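Putative Lipoprotein (Shewanella oneidensis, PDB 3U24) is of unknown function but binds zinc and calcium ions and is probably related to zinc metallopeptidases. Local coordinates at residues 25-39 against 67-81. Residues are numbered along the deposited sequence; the frame is centred on the assembly and turned at random.
Sequences FAQFSNAFIDDLWQL and TLAFVKAQQAKLKQF. With ZN (zinc ion), chain H; EDO (1,2-ethanediol), chain X.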
loop_
_atom_site.group_PDB
_atom_site.type_symbol
_atom_site.label_atom_id
_atom_site.label_comp_id
_atom_site.label_asym_id
_atom_site.label_seq_id
_atom_site.Cartn_x
_atom_site.Cartn_y
_atom_site.Cartn_z
ATOM N N PHE A 25 13.191 -27.542 -3.102
ATOM C CA PHE A 25 12.927 -26.155 -2.831
ATOM C C PHE A 25 11.438 -25.937 -2.501
ATOM O O PHE A 25 11.115 -25.147 -1.622
ATOM C CB PHE A 25 13.337 -25.236 -3.964
ATOM C CG PHE A 25 13.280 -23.800 -3.571
ATOM C CD1 PHE A 25 14.284 -23.249 -2.825
ATOM C CD2 PHE A 25 12.189 -23.041 -3.886
ATOM C CE1 PHE A 25 14.211 -21.939 -2.395
ATOM C CE2 PHE A 25 12.102 -21.732 -3.491
ATOM C CZ PHE A 25 13.114 -21.187 -2.737
ATOM N N ALA A 26 10.556 -26.638 -3.196
ATOM C CA ALA A 26 9.119 -26.526 -2.920
ATOM C C ALA A 26 8.836 -26.962 -1.489
ATOM O O ALA A 26 8.065 -26.308 -0.792
ATOM C CB ALA A 26 8.287 -27.346 -3.917
ATOM N N GLN A 27 9.474 -28.043 -1.033
ATOM C CA GLN A 27 9.267 -28.493 0.326
ATOM C C GLN A 27 9.791 -27.455 1.294
ATOM O O GLN A 27 9.176 -27.199 2.299
ATOM C CB GLN A 27 9.921 -29.836 0.581
ATOM C CG GLN A 27 9.188 -30.979 -0.109
ATOM C CD GLN A 27 9.954 -32.279 -0.080
ATOM O OE1 GLN A 27 11.129 -32.354 -0.461
ATOM N NE2 GLN A 27 9.268 -33.334 0.359
ATOM N N PHE A 28 10.913 -26.840 0.972
ATOM C CA PHE A 28 11.483 -25.862 1.837
ATOM C C PHE A 28 10.596 -24.644 1.985
ATOM O O PHE A 28 10.390 -24.219 3.090
ATOM C CB PHE A 28 12.827 -25.421 1.357
ATOM C CG PHE A 28 13.250 -24.145 1.965
ATOM C CD1 PHE A 28 13.689 -24.109 3.287
ATOM C CD2 PHE A 28 13.187 -22.979 1.250
ATOM C CE1 PHE A 28 14.070 -22.925 3.856
ATOM C CE2 PHE A 28 13.562 -21.790 1.829
ATOM C CZ PHE A 28 13.995 -21.770 3.127
ATOM N N SER A 29 10.123 -24.081 0.872
ATOM C CA SER A 29 9.156 -22.965 0.861
ATOM C C SER A 29 7.977 -23.195 1.785
ATOM O O SER A 29 7.638 -22.324 2.559
ATOM C CB SER A 29 8.529 -22.771 -0.519
ATOM O OG SER A 29 9.471 -22.421 -1.473
ATOM N N ASN A 30 7.320 -24.338 1.667
ATOM C CA ASN A 30 6.205 -24.646 2.556
ATOM C C ASN A 30 6.643 -24.779 4.054
ATOM O O ASN A 30 5.943 -24.266 4.947
ATOM C CB ASN A 30 5.366 -25.835 2.042
ATOM C CG ASN A 30 4.448 -25.433 0.858
ATOM O OD1 ASN A 30 3.859 -24.334 0.834
ATOM N ND2 ASN A 30 4.356 -26.304 -0.147
ATOM N N ALA A 31 7.808 -25.386 4.310
ATOM C CA ALA A 31 8.311 -25.469 5.683
ATOM C C ALA A 31 8.690 -24.090 6.217
ATOM O O ALA A 31 8.537 -23.816 7.392
ATOM C CB ALA A 31 9.502 -26.408 5.770
ATOM N N PHE A 32 9.178 -23.219 5.355
ATOM C CA PHE A 32 9.528 -21.890 5.776
ATOM C C PHE A 32 8.287 -21.121 6.280
ATOM O O PHE A 32 8.301 -20.493 7.327
ATOM C CB PHE A 32 10.170 -21.115 4.620
ATOM C CG PHE A 32 10.342 -19.667 4.915
ATOM C CD1 PHE A 32 11.359 -19.252 5.703
ATOM C CD2 PHE A 32 9.448 -18.747 4.450
ATOM C CE1 PHE A 32 11.526 -17.929 6.021
ATOM C CE2 PHE A 32 9.590 -17.416 4.754
ATOM C CZ PHE A 32 10.632 -17.014 5.553
ATOM N N ILE A 33 7.233 -21.123 5.490
ATOM C CA ILE A 33 5.978 -20.486 5.874
ATOM C C ILE A 33 5.450 -21.129 7.159
ATOM O O ILE A 33 5.075 -20.425 8.095
ATOM C CB ILE A 33 4.935 -20.554 4.726
ATOM C CG1 ILE A 33 5.409 -19.693 3.526
ATOM C CG2 ILE A 33 3.532 -20.151 5.197
ATOM C CD1 ILE A 33 5.819 -18.296 3.939
ATOM N N ASP A 34 5.457 -22.454 7.246
ATOM C CA ASP A 34 5.086 -23.065 8.511
ATOM C C ASP A 34 5.903 -22.556 9.707
ATOM O O ASP A 34 5.328 -22.254 10.754
ATOM C CB ASP A 34 5.148 -24.563 8.422
ATOM C CG ASP A 34 4.014 -25.139 7.574
ATOM O OD1 ASP A 34 3.020 -24.407 7.314
ATOM O OD2 ASP A 34 4.130 -26.325 7.180
ATOM N N ASP A 35 7.215 -22.409 9.535
ATOM C CA ASP A 35 8.040 -21.923 10.598
ATOM C C ASP A 35 7.781 -20.469 10.883
ATOM O O ASP A 35 7.861 -20.071 12.023
ATOM C CB ASP A 35 9.522 -22.105 10.276
ATOM C CG ASP A 35 9.925 -23.561 10.265
ATOM O OD1 ASP A 35 9.151 -24.353 10.829
ATOM O OD2 ASP A 35 10.994 -23.921 9.692
ATOM N N LEU A 36 7.480 -19.678 9.860
ATOM C CA LEU A 36 7.202 -18.270 10.068
ATOM C C LEU A 36 5.964 -18.144 10.922
ATOM O O LEU A 36 5.954 -17.353 11.826
ATOM C CB LEU A 36 7.036 -17.508 8.754
ATOM C CG LEU A 36 6.910 -15.998 8.859
ATOM C CD1 LEU A 36 8.134 -15.377 9.505
ATOM C CD2 LEU A 36 6.586 -15.403 7.480
ATOM N N TRP A 37 4.953 -18.962 10.667
ATOM C CA TRP A 37 3.728 -18.896 11.433
ATOM C C TRP A 37 3.836 -19.397 12.867
ATOM O O TRP A 37 3.114 -18.906 13.753
ATOM C CB TRP A 37 2.618 -19.637 10.735
ATOM C CG TRP A 37 2.187 -19.117 9.390
ATOM C CD1 TRP A 37 1.475 -19.826 8.453
ATOM C CD2 TRP A 37 2.397 -17.792 8.794
ATOM N NE1 TRP A 37 1.215 -19.054 7.369
ATOM C CE2 TRP A 37 1.741 -17.829 7.504
ATOM C CE3 TRP A 37 3.022 -16.614 9.192
ATOM C CZ2 TRP A 37 1.748 -16.752 6.638
ATOM C CZ3 TRP A 37 3.012 -15.511 8.311
ATOM C CH2 TRP A 37 2.390 -15.587 7.066
ATOM N N GLN A 38 4.737 -20.328 13.106
ATOM C CA GLN A 38 5.064 -20.793 14.451
ATOM C C GLN A 38 5.774 -19.710 15.249
ATOM O O GLN A 38 5.553 -19.603 16.428
ATOM C CB GLN A 38 5.930 -22.061 14.356
ATOM C CG GLN A 38 6.571 -22.557 15.642
ATOM C CD GLN A 38 7.248 -23.937 15.453
ATOM O OE1 GLN A 38 8.463 -24.026 15.173
ATOM N NE2 GLN A 38 6.451 -25.021 15.558
ATOM N N LEU A 39 6.636 -18.922 14.598
ATOM C CA LEU A 39 7.295 -17.782 15.228
ATOM C C LEU A 39 6.328 -16.652 15.487
ATOM O O LEU A 39 6.417 -15.988 16.515
ATOM C CB LEU A 39 8.421 -17.244 14.344
ATOM C CG LEU A 39 9.039 -15.905 14.731
ATOM C CD1 LEU A 39 9.951 -16.083 15.937
ATOM C CD2 LEU A 39 9.766 -15.295 13.552
ATOM N N THR A 67 13.482 -14.076 17.001
ATOM C CA THR A 67 13.334 -13.699 15.590
ATOM C C THR A 67 14.678 -13.773 14.902
ATOM O O THR A 67 14.777 -14.342 13.823
ATOM C CB THR A 67 12.677 -12.320 15.413
ATOM O OG1 THR A 67 11.361 -12.397 15.958
ATOM C CG2 THR A 67 12.589 -11.893 13.939
ATOM N N LEU A 68 15.722 -13.286 15.548
ATOM C CA LEU A 68 17.045 -13.351 14.942
ATOM C C LEU A 68 17.562 -14.790 14.805
ATOM O O LEU A 68 18.260 -15.081 13.835
ATOM C CB LEU A 68 18.069 -12.501 15.689
ATOM C CG LEU A 68 17.903 -10.990 15.691
ATOM C CD1 LEU A 68 18.896 -10.366 16.692
ATOM C CD2 LEU A 68 18.064 -10.432 14.292
ATOM N N ALA A 69 17.233 -15.681 15.753
ATOM C CA ALA A 69 17.609 -17.100 15.619
ATOM C C ALA A 69 16.844 -17.735 14.426
ATOM O O ALA A 69 17.360 -18.614 13.748
ATOM C CB ALA A 69 17.308 -17.881 16.918
ATOM N N PHE A 70 15.618 -17.293 14.179
ATOM C CA PHE A 70 14.868 -17.795 13.037
ATOM C C PHE A 70 15.491 -17.307 11.731
ATOM O O PHE A 70 15.625 -18.093 10.818
ATOM C CB PHE A 70 13.404 -17.402 13.162
ATOM C CG PHE A 70 12.576 -17.609 11.933
ATOM C CD1 PHE A 70 12.462 -16.601 10.985
ATOM C CD2 PHE A 70 11.856 -18.776 11.759
ATOM C CE1 PHE A 70 11.685 -16.761 9.869
ATOM C CE2 PHE A 70 11.033 -18.913 10.656
ATOM C CZ PHE A 70 10.966 -17.915 9.704
ATOM N N VAL A 71 15.861 -16.024 11.656
ATOM C CA VAL A 71 16.514 -15.483 10.476
ATOM C C VAL A 71 17.776 -16.306 10.174
ATOM O O VAL A 71 17.963 -16.798 9.065
ATOM C CB VAL A 71 16.852 -13.975 10.646
ATOM C CG1 VAL A 71 17.804 -13.514 9.567
ATOM C CG2 VAL A 71 15.565 -13.136 10.647
ATOM N N LYS A 72 18.636 -16.460 11.169
ATOM C CA LYS A 72 19.868 -17.239 11.006
ATOM C C LYS A 72 19.627 -18.668 10.528
ATOM O O LYS A 72 20.315 -19.109 9.619
ATOM C CB LYS A 72 20.712 -17.234 12.290
ATOM N N ALA A 73 18.674 -19.394 11.109
ATOM C CA ALA A 73 18.456 -20.787 10.717
ATOM C C ALA A 73 17.834 -20.882 9.314
ATOM O O ALA A 73 18.157 -21.815 8.557
ATOM C CB ALA A 73 17.570 -21.540 11.731
ATOM N N GLN A 74 16.933 -19.965 8.963
ATOM C CA GLN A 74 16.268 -20.073 7.657
ATOM C C GLN A 74 17.216 -19.623 6.576
ATOM O O GLN A 74 17.285 -20.239 5.497
ATOM C CB GLN A 74 14.986 -19.304 7.582
ATOM C CG GLN A 74 13.949 -19.745 8.593
ATOM C CD GLN A 74 13.480 -21.174 8.399
ATOM O OE1 GLN A 74 13.433 -21.680 7.272
ATOM N NE2 GLN A 74 13.145 -21.827 9.499
ATOM N N GLN A 75 17.987 -18.588 6.856
ATOM C CA GLN A 75 19.048 -18.220 5.912
ATOM C C GLN A 75 20.002 -19.368 5.625
ATOM O O GLN A 75 20.381 -19.557 4.474
ATOM C CB GLN A 75 19.870 -17.041 6.412
ATOM C CG GLN A 75 19.237 -15.714 6.056
ATOM C CD GLN A 75 19.924 -14.545 6.738
ATOM O OE1 GLN A 75 20.670 -14.703 7.744
ATOM N NE2 GLN A 75 19.694 -13.368 6.195
ATOM N N ALA A 76 20.376 -20.144 6.645
ATOM C CA ALA A 76 21.342 -21.241 6.417
ATOM C C ALA A 76 20.686 -22.370 5.596
ATOM O O ALA A 76 21.349 -22.977 4.769
ATOM C CB ALA A 76 21.955 -21.771 7.715
ATOM N N LYS A 77 19.383 -22.587 5.774
ATOM C CA LYS A 77 18.637 -23.526 4.937
ATOM C C LYS A 77 18.538 -23.036 3.481
ATOM O O LYS A 77 18.701 -23.823 2.540
ATOM C CB LYS A 77 17.235 -23.747 5.487
ATOM C CG LYS A 77 17.191 -24.578 6.756
ATOM C CD LYS A 77 15.766 -24.632 7.317
ATOM C CE LYS A 77 15.623 -25.665 8.436
ATOM N NZ LYS A 77 14.250 -25.626 9.015
ATOM N N LEU A 78 18.315 -21.734 3.298
ATOM C CA LEU A 78 18.293 -21.152 1.971
ATOM C C LEU A 78 19.574 -21.400 1.227
ATOM O O LEU A 78 19.538 -21.736 0.044
ATOM C CB LEU A 78 18.126 -19.634 1.981
ATOM C CG LEU A 78 16.833 -18.966 1.629
ATOM C CD1 LEU A 78 17.058 -17.439 1.430
ATOM C CD2 LEU A 78 16.189 -19.624 0.430
ATOM N N LYS A 79 20.691 -21.146 1.898
ATOM C CA LYS A 79 22.017 -21.236 1.264
ATOM C C LYS A 79 22.376 -22.649 0.817
ATOM O O LYS A 79 23.283 -22.824 0.043
ATOM C CB LYS A 79 23.133 -20.689 2.185
ATOM C CG LYS A 79 23.420 -19.198 2.030
ATOM C CD LYS A 79 24.384 -18.672 3.118
ATOM C CE LYS A 79 23.651 -17.865 4.212
ATOM N NZ LYS A 79 24.147 -18.087 5.613
ATOM N N GLN A 80 21.675 -23.652 1.304
ATOM C CA GLN A 80 21.810 -25.006 0.783
ATOM C C GLN A 80 21.328 -25.211 -0.656
ATOM O O GLN A 80 21.639 -26.220 -1.243
ATOM C CB GLN A 80 21.058 -25.995 1.679
ATOM C CG GLN A 80 21.963 -26.831 2.553
ATOM C CD GLN A 80 21.583 -26.740 4.004
ATOM O OE1 GLN A 80 20.571 -27.309 4.445
ATOM N NE2 GLN A 80 22.386 -26.001 4.762
ATOM N N PHE A 81 20.553 -24.300 -1.214
ATOM C CA PHE A 81 20.021 -24.507 -2.562
ATOM C C PHE A 81 20.875 -23.765 -3.551
ATOM O O PHE A 81 21.073 -22.547 -3.399
ATOM C CB PHE A 81 18.569 -24.009 -2.673
ATOM C CG PHE A 81 17.611 -24.860 -1.918
ATOM C CD1 PHE A 81 17.169 -26.062 -2.454
ATOM C CD2 PHE A 81 17.193 -24.505 -0.656
ATOM C CE1 PHE A 81 16.326 -26.885 -1.737
ATOM C CE2 PHE A 81 16.337 -25.321 0.066
ATOM C CZ PHE A 81 15.892 -26.512 -0.482
HETATM ZN ZN ZN H . 9.472 -26.589 11.218
HETATM C C1 EDO X . 2.601 -20.718 18.847
HETATM O O1 EDO X . 3.958 -20.455 19.195
HETATM C C2 EDO X . 2.547 -21.148 17.393
HETATM O O2 EDO X . 1.822 -22.384 17.321
HETATM O O HOH W 1 8.802 -26.706 8.984
HETATM O O HOH W 2 12.108 -23.962 6.801
HETATM O O HOH W 3 11.632 -27.057 9.945
#
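Knobs-into-holes packing between antiparallel helices is exemplified by Phe70, which enters the hole formed by Phe32, Asp35, Leu36 and Leu39. The axes of segments 25-39 and 67-79 run at 171°, 11.2 Å apart at closest approach. Leu39 CD2 makes a CH-pi contact over one face of the Phe70 ring, 4.2 Å from its centroid, while Gln74 CG covers the centre of the opposite face and Asp35 CB meets the edge. Gln74 bends at chi2 (-63°), folding its amide back so that OE1 lies at the edge of Phe32 and NE2 donates to Asp35 OD2 over 3.0 Å. That bond is bent (139°) and meets OD2 on its anti side, tilted out of both carboxylate and amide planes. A water donates to both Asp35 OD2 and Gln74 OE1, and Lys77 NZ adds a long salt bridge to OD2. The other oxygen, Asp35 OD1, binds a zinc ion at 2.3 Å. With alanine replacing Gln74, Asp35 OD2 is likely to lose its amide donor and Phe70 the packing of CG against its face. Towards the other end, the edge of Phe25 points at the face of Phe81, and Phe28 completes an aromatic cluster: an antiparallel helix pair whose largely apolar seam is interrupted by Gln74-Asp35, with a zinc-binding carboxylate on its flank.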